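Local coordinates for protein D-glyceraldehyde dehydrogenase (NADP(+)) (Thermoplasma acidophilum, PDB 5IZD) that oxidises D-glyceraldehyde to glycerate with NADP(+) and water in the non-phosphorylated Entner-Doudoroff pathway, working as a homotetramer built as a dimer of dimers, at residues W148-G153 with Y274-Q279; T168-P173 with V197-T202. All coordinates share one frame; numbering follows the deposited sequence.

Contact 1: residues W148-G153 with Y274-Q279; sequences WNFPAG and YWNAGQ. With NAP (NADP nicotinamide-adenine-dinucleotide phosphate), chain I.
Asn149 and Gln279 meet through the main-chain carbonyl of Gln279, which collects two amide donors. Asn149 ND2 reaches Gln279 O at 3.1 Å with an N-H...O angle of 157°, while Asn276 ND2 comes to the same oxygen at 2.9 Å from the opposite face of the carbonyl plane. Asn276 ND2 also makes a weak bond to Asn149 O and lies over one face of the Phe150 ring. Beyond that amide, Phe150 CZ sits above a face of the Trp275 indole, 3.4 Å from Trp275 CZ3, with the two ring planes 33° apart. The six-membered ring of Trp148 meets Gln279 obliquely: CH2 lies 3.4 Å from Gln279 OE1, and the amide is turned 59° against the ring.

The contact lies in what is, by similarity to other aldehyde dehydrogenases, the catalytic centre. By the same similarity Asn149 stabilises the transition state, and its ND2 is also hydrogen-bonded here to the oxidised cysteine, a 3-sulfinoalanine, at position 281, two residues beyond Gln279. At its other end the Trp148 indole gives NE1-H to the pyrophosphate of the cofactor, 2.8 Å from NAP O2N; a leucine here would probably leave that phosphate oxygen without its indole donor and open a gap beside the Gln279 side chain.

Further out, Gln279 NE2 bonds Asn276 O at 3.2 Å and Gln279 OE1 accepts from Ile322 N, fixing the amide against which the indole rests. Asn276 turns its CG away from its own N, which carries the amide across to the Asn149 loop, and that backbone N is held by Glu96 of helix 94-112.

Contact 2: residues T168-P173 with V197-T202; sequences TVVLKP and VLNFIT. With NAP (NADP nicotinamide-adenine-dinucleotide phosphate), chain I.
Strands 168-172 and 198-200 are the two parallel strands of a beta-alpha-beta unit in the Rossmann-like cofactor-binding domain, linked by a crossover through helix 178-190. Their axes run 15° apart, and successive bonds switch from one strand segment to the other: Val169 N to Val197 O, Asn199 N to Val169 O, Leu171 N to Asn199 O at 2.7 Å, and Ile201 N to Leu171 O at 2.8 Å. The last two are nearly straight, with N-H...O angles of 172° and 170°. Asn199 ND2 adds a weak bond to Val169 O, whereas Asn199 OD1 is taken up by Asp8 N.

On one face of the sheet, Val169 and Leu198 run alongside each other in the same direction, Val169 CG1 3.9 Å from Leu198 CD1. Leu171 and Phe200 follow on that face, Leu171 CD2 approaching the edge of the aromatic ring in its plane, 4.0 Å from Phe200 CD1. The Pro173 side chain is then set roughly perpendicular to that of Phe200, with Pro173 CG 3.7 Å from Phe200 CE1, and Pro173 CG also meets Thr202 CG2. On the other face, Val170 CG1 comes near Ile201 CG1.

Where strand 168-172 ends, the side chain of Lys172 leaves the sheet for the cofactor. Its CG stands opposite the backbone N and lies 3.1 Å from Ile201 O; bends at chi2 and chi4 bring NZ to the 2'-phosphate group, 3.0 Å from NAP O2B and also bonded to NAP O1X. That phosphate distinguishes NADP from NAD.

Strand 130-145 pairs with the remaining edge of strand 168-172. Helices 153-164 and 178-190 cover the face carrying Val169, Leu171, Leu198 and Phe200, while helix 39-77 packs on Val170 and Asn199.

How the contacts relate
Both contacts are buried and both touch NADP, yet they represent different parts of one enzyme. In contact 1 two loops meet and side-chain amides bond main-chain carbonyls beside aromatic rings; in contact 2 neighbouring strands share backbone bonds and an apolar face. Burial differs in degree: every touching residue of contact 2 is buried, while Phe150 and Trp275 of contact 1 are partly exposed. Each serves a different phosphate of the cofactor, contact 1 on the side of the catalytic centre. The centres are 22 Å apart and the nearest atoms about 6 Å, so they do not touch directly, although the segments of contact 2 are nested within the chain loop closed by contact 1.

Contact 1: residues W148-G153 with Y274-Q279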
# COMPACT_ATOMS: atom_id res chain seq x y z
N TRP A 148 -5.39 -22.30 25.55
CA TRP A 148 -5.67 -23.74 25.48
C TRP A 148 -6.74 -24.06 24.44
O TRP A 148 -6.86 -25.25 24.02
CB TRP A 148 -6.12 -24.32 26.85
CG TRP A 148 -7.17 -23.48 27.54
CD1 TRP A 148 -6.95 -22.53 28.48
CD2 TRP A 148 -8.57 -23.47 27.28
NE1 TRP A 148 -8.14 -21.95 28.86
CE2 TRP A 148 -9.15 -22.51 28.11
CE3 TRP A 148 -9.39 -24.21 26.45
CZ2 TRP A 148 -10.55 -22.24 28.11
CZ3 TRP A 148 -10.77 -23.93 26.42
CH2 TRP A 148 -11.34 -22.98 27.27
N ASN A 149 -7.54 -23.07 24.04
CA ASN A 149 -8.73 -23.37 23.28
C ASN A 149 -8.46 -23.81 21.83
O ASN A 149 -9.14 -24.71 21.34
CB ASN A 149 -9.74 -22.26 23.42
CG ASN A 149 -9.32 -20.95 22.70
OD1 ASN A 149 -8.12 -20.64 22.56
ND2 ASN A 149 -10.30 -20.21 22.21
N PHE A 150 -7.47 -23.18 21.17
CA PHE A 150 -6.97 -23.60 19.85
C PHE A 150 -5.48 -23.76 20.03
O PHE A 150 -4.66 -22.94 19.52
CB PHE A 150 -7.36 -22.61 18.75
CG PHE A 150 -8.84 -22.57 18.53
CD1 PHE A 150 -9.47 -23.57 17.77
CD2 PHE A 150 -9.62 -21.66 19.20
CE1 PHE A 150 -10.87 -23.62 17.65
CE2 PHE A 150 -11.01 -21.72 19.11
CZ PHE A 150 -11.63 -22.70 18.33
N PRO A 151 -5.10 -24.84 20.73
CA PRO A 151 -3.75 -24.96 21.19
C PRO A 151 -2.70 -25.25 20.10
O PRO A 151 -1.50 -25.29 20.41
CB PRO A 151 -3.84 -26.17 22.18
CG PRO A 151 -4.89 -27.05 21.55
CD PRO A 151 -5.89 -26.07 20.96
N ALA A 152 -3.12 -25.61 18.88
CA ALA A 152 -2.19 -25.83 17.77
C ALA A 152 -2.31 -24.63 16.81
O ALA A 152 -1.30 -24.07 16.39
CB ALA A 152 -2.51 -27.12 17.06
N GLY A 153 -3.55 -24.25 16.48
CA GLY A 153 -3.85 -23.01 15.64
C GLY A 153 -3.15 -21.76 16.13
O GLY A 153 -2.60 -20.97 15.35
N TYR A 274 -21.73 -23.90 19.56
CA TYR A 274 -21.29 -25.21 20.04
C TYR A 274 -19.97 -25.66 19.54
O TYR A 274 -19.42 -26.60 20.11
CB TYR A 274 -22.36 -26.31 19.82
CG TYR A 274 -23.66 -25.93 20.41
CD1 TYR A 274 -23.74 -25.57 21.76
CD2 TYR A 274 -24.82 -25.88 19.64
CE1 TYR A 274 -24.96 -25.20 22.33
CE2 TYR A 274 -26.02 -25.54 20.19
CZ TYR A 274 -26.11 -25.17 21.52
OH TYR A 274 -27.33 -24.79 22.09
N TRP A 275 -19.42 -25.01 18.54
CA TRP A 275 -18.08 -25.34 18.08
C TRP A 275 -17.14 -25.12 19.23
O TRP A 275 -17.26 -24.13 19.94
CB TRP A 275 -17.71 -24.47 16.92
CG TRP A 275 -16.44 -24.73 16.16
CD1 TRP A 275 -16.10 -25.86 15.43
CD2 TRP A 275 -15.36 -23.81 15.98
NE1 TRP A 275 -14.89 -25.67 14.79
CE2 TRP A 275 -14.43 -24.41 15.09
CE3 TRP A 275 -15.11 -22.52 16.44
CZ2 TRP A 275 -13.27 -23.76 14.68
CZ3 TRP A 275 -13.92 -21.85 16.01
CH2 TRP A 275 -13.04 -22.48 15.15
N ASN A 276 -16.35 -26.16 19.50
CA ASN A 276 -15.42 -26.18 20.64
C ASN A 276 -16.14 -25.93 21.96
O ASN A 276 -15.58 -25.33 22.88
CB ASN A 276 -14.29 -25.14 20.44
CG ASN A 276 -13.02 -25.53 21.18
OD1 ASN A 276 -12.80 -26.71 21.46
ND2 ASN A 276 -12.20 -24.55 21.54
N ALA A 277 -17.38 -26.43 22.06
CA ALA A 277 -18.20 -26.23 23.25
C ALA A 277 -18.37 -24.74 23.70
O ALA A 277 -18.52 -24.46 24.90
CB ALA A 277 -17.66 -27.07 24.40
N GLY A 278 -18.26 -23.81 22.73
CA GLY A 278 -18.43 -22.39 22.96
C GLY A 278 -17.18 -21.73 23.49
O GLY A 278 -17.21 -20.54 23.87
N GLN A 279 -16.06 -22.47 23.47
CA GLN A 279 -14.76 -22.01 24.02
C GLN A 279 -13.97 -21.37 22.89
O GLN A 279 -12.94 -21.84 22.43
CB GLN A 279 -14.03 -23.18 24.67
CG GLN A 279 -14.83 -23.83 25.81
CD GLN A 279 -14.16 -25.11 26.38
OE1 GLN A 279 -13.89 -25.21 27.58
NE2 GLN A 279 -13.90 -26.08 25.50
PA NAP I . -5.24 -17.07 30.21
O1A NAP I . -5.01 -17.09 31.68
O2A NAP I . -5.51 -15.73 29.54
O5B NAP I . -3.98 -17.81 29.48
C5B NAP I . -3.40 -17.41 28.22
C4B NAP I . -1.87 -17.56 28.25
O4B NAP I . -1.30 -16.58 29.14
C3B NAP I . -1.41 -18.92 28.82
O3B NAP I . -0.17 -19.32 28.18
C2B NAP I . -1.18 -18.61 30.27
O2B NAP I . -0.38 -19.58 30.95
C1B NAP I . -0.54 -17.26 30.18
N9A NAP I . -0.54 -16.46 31.42
C8A NAP I . -1.35 -16.58 32.51
N7A NAP I . -1.05 -15.70 33.44
C5A NAP I . -0.00 -14.96 32.89
C6A NAP I . 0.74 -13.88 33.37
N6A NAP I . 0.52 -13.32 34.57
N1A NAP I . 1.71 -13.37 32.59
C2A NAP I . 1.95 -13.93 31.39
N3A NAP I . 1.29 -14.98 30.86
C4A NAP I . 0.31 -15.43 31.67
O3 NAP I . -6.46 -18.05 29.91
PN NAP I . -7.35 -18.94 30.90
O1N NAP I . -6.50 -20.02 31.54
O2N NAP I . -8.53 -19.51 30.14
O5D NAP I . -7.85 -17.95 31.98
P2B NAP I . -1.12 -20.63 32.00
O1X NAP I . 0.01 -21.47 32.62
O2X NAP I . -2.01 -21.49 31.24
O3X NAP I . -1.83 -19.86 33.07

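Contact 2: residues T168-P173 with V197-T202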
# COMPACT_ATOMS: atom_id res chain seq x y z
N THR A 168 13.31 -13.59 16.72
CA THR A 168 13.58 -14.84 17.42
C THR A 168 12.48 -14.97 18.45
O THR A 168 11.83 -13.95 18.78
CB THR A 168 14.93 -14.86 18.11
OG1 THR A 168 15.02 -13.73 18.96
CG2 THR A 168 16.03 -14.78 17.07
N VAL A 169 12.24 -16.19 18.91
CA VAL A 169 11.00 -16.48 19.62
C VAL A 169 11.22 -17.35 20.88
O VAL A 169 11.95 -18.36 20.83
CB VAL A 169 9.96 -17.20 18.73
CG1 VAL A 169 8.71 -17.58 19.53
CG2 VAL A 169 9.61 -16.42 17.49
N VAL A 170 10.58 -16.92 21.96
CA VAL A 170 10.32 -17.73 23.19
C VAL A 170 8.80 -17.96 23.35
O VAL A 170 8.02 -17.00 23.59
CB VAL A 170 10.86 -17.04 24.45
CG1 VAL A 170 10.62 -17.90 25.69
CG2 VAL A 170 12.34 -16.68 24.31
N LEU A 171 8.40 -19.23 23.18
CA LEU A 171 7.01 -19.68 23.29
C LEU A 171 6.70 -20.31 24.68
O LEU A 171 7.43 -21.22 25.13
CB LEU A 171 6.68 -20.67 22.15
CG LEU A 171 5.34 -21.41 22.20
CD1 LEU A 171 4.15 -20.49 21.90
CD2 LEU A 171 5.32 -22.52 21.19
N LYS A 172 5.62 -19.90 25.31
CA LYS A 172 5.11 -20.48 26.54
C LYS A 172 3.62 -20.75 26.32
O LYS A 172 2.84 -19.82 26.23
CB LYS A 172 5.35 -19.64 27.76
CG LYS A 172 4.81 -20.22 29.05
CD LYS A 172 3.58 -19.49 29.53
CE LYS A 172 2.88 -20.11 30.72
NZ LYS A 172 2.04 -21.23 30.32
N PRO A 173 3.24 -22.02 26.20
CA PRO A 173 1.86 -22.35 25.95
C PRO A 173 1.05 -22.43 27.23
O PRO A 173 1.54 -22.29 28.31
CB PRO A 173 1.96 -23.69 25.30
CG PRO A 173 3.12 -24.32 26.00
CD PRO A 173 4.09 -23.21 26.23
N VAL A 197 16.86 -19.59 17.91
CA VAL A 197 15.83 -18.85 17.16
C VAL A 197 14.45 -19.12 17.74
O VAL A 197 13.61 -18.24 17.74
CB VAL A 197 15.88 -19.15 15.66
CG1 VAL A 197 14.70 -18.50 14.89
CG2 VAL A 197 17.18 -18.63 15.11
N LEU A 198 14.23 -20.34 18.20
CA LEU A 198 12.96 -20.77 18.74
C LEU A 198 13.19 -21.50 20.06
O LEU A 198 13.87 -22.51 20.07
CB LEU A 198 12.26 -21.72 17.76
CG LEU A 198 10.89 -22.25 18.22
CD1 LEU A 198 9.94 -21.11 18.53
CD2 LEU A 198 10.29 -23.13 17.15
N ASN A 199 12.59 -21.01 21.13
CA ASN A 199 12.70 -21.62 22.46
C ASN A 199 11.31 -21.88 23.02
O ASN A 199 10.39 -21.08 22.80
CB ASN A 199 13.50 -20.73 23.41
CG ASN A 199 14.85 -20.33 22.83
OD1 ASN A 199 15.87 -21.02 23.07
ND2 ASN A 199 14.87 -19.29 22.05
N PHE A 200 11.20 -22.96 23.81
CA PHE A 200 9.94 -23.51 24.29
C PHE A 200 10.05 -23.66 25.79
O PHE A 200 10.91 -24.42 26.29
CB PHE A 200 9.69 -24.87 23.65
CG PHE A 200 8.39 -25.53 24.05
CD1 PHE A 200 7.17 -24.99 23.66
CD2 PHE A 200 8.38 -26.67 24.82
CE1 PHE A 200 5.97 -25.62 24.00
CE2 PHE A 200 7.17 -27.30 25.18
CZ PHE A 200 5.96 -26.76 24.76
N ILE A 201 9.19 -22.94 26.49
CA ILE A 201 9.18 -22.86 27.94
C ILE A 201 7.76 -23.14 28.42
O ILE A 201 6.79 -22.43 28.03
CB ILE A 201 9.58 -21.45 28.39
CG1 ILE A 201 11.07 -21.23 28.22
CG2 ILE A 201 9.21 -21.22 29.86
CD1 ILE A 201 11.93 -22.00 29.20
N THR A 202 7.61 -24.14 29.28
CA THR A 202 6.34 -24.46 29.89
C THR A 202 6.49 -24.12 31.39
O THR A 202 7.60 -24.12 31.94
CB THR A 202 5.94 -25.98 29.75
OG1 THR A 202 6.96 -26.84 30.27
CG2 THR A 202 5.64 -26.33 28.26
PA NAP I . -5.24 -17.07 30.21
O1A NAP I . -5.01 -17.09 31.68
O2A NAP I . -5.51 -15.73 29.54
O5B NAP I . -3.98 -17.81 29.48
C5B NAP I . -3.40 -17.41 28.22
C4B NAP I . -1.87 -17.56 28.25
O4B NAP I . -1.30 -16.58 29.14
C3B NAP I . -1.41 -18.92 28.82
O3B NAP I . -0.17 -19.32 28.18
C2B NAP I . -1.18 -18.61 30.27
O2B NAP I . -0.38 -19.58 30.95
C1B NAP I . -0.54 -17.26 30.18
N9A NAP I . -0.54 -16.46 31.42
C8A NAP I . -1.35 -16.58 32.51
N7A NAP I . -1.05 -15.70 33.44
C5A NAP I . -0.00 -14.96 32.89
C6A NAP I . 0.74 -13.88 33.37
N6A NAP I . 0.52 -13.32 34.57
N1A NAP I . 1.71 -13.37 32.59
C2A NAP I . 1.95 -13.93 31.39
N3A NAP I . 1.29 -14.98 30.86
C4A NAP I . 0.31 -15.43 31.67
O3 NAP I . -6.46 -18.05 29.91
PN NAP I . -7.35 -18.94 30.90
O1N NAP I . -6.50 -20.02 31.54
O2N NAP I . -8.53 -19.51 30.14
O5D NAP I . -7.85 -17.95 31.98
P2B NAP I . -1.12 -20.63 32.00
O1X NAP I . 0.01 -21.47 32.62
O2X NAP I . -2.01 -21.49 31.24
O3X NAP I . -1.83 -19.86 33.07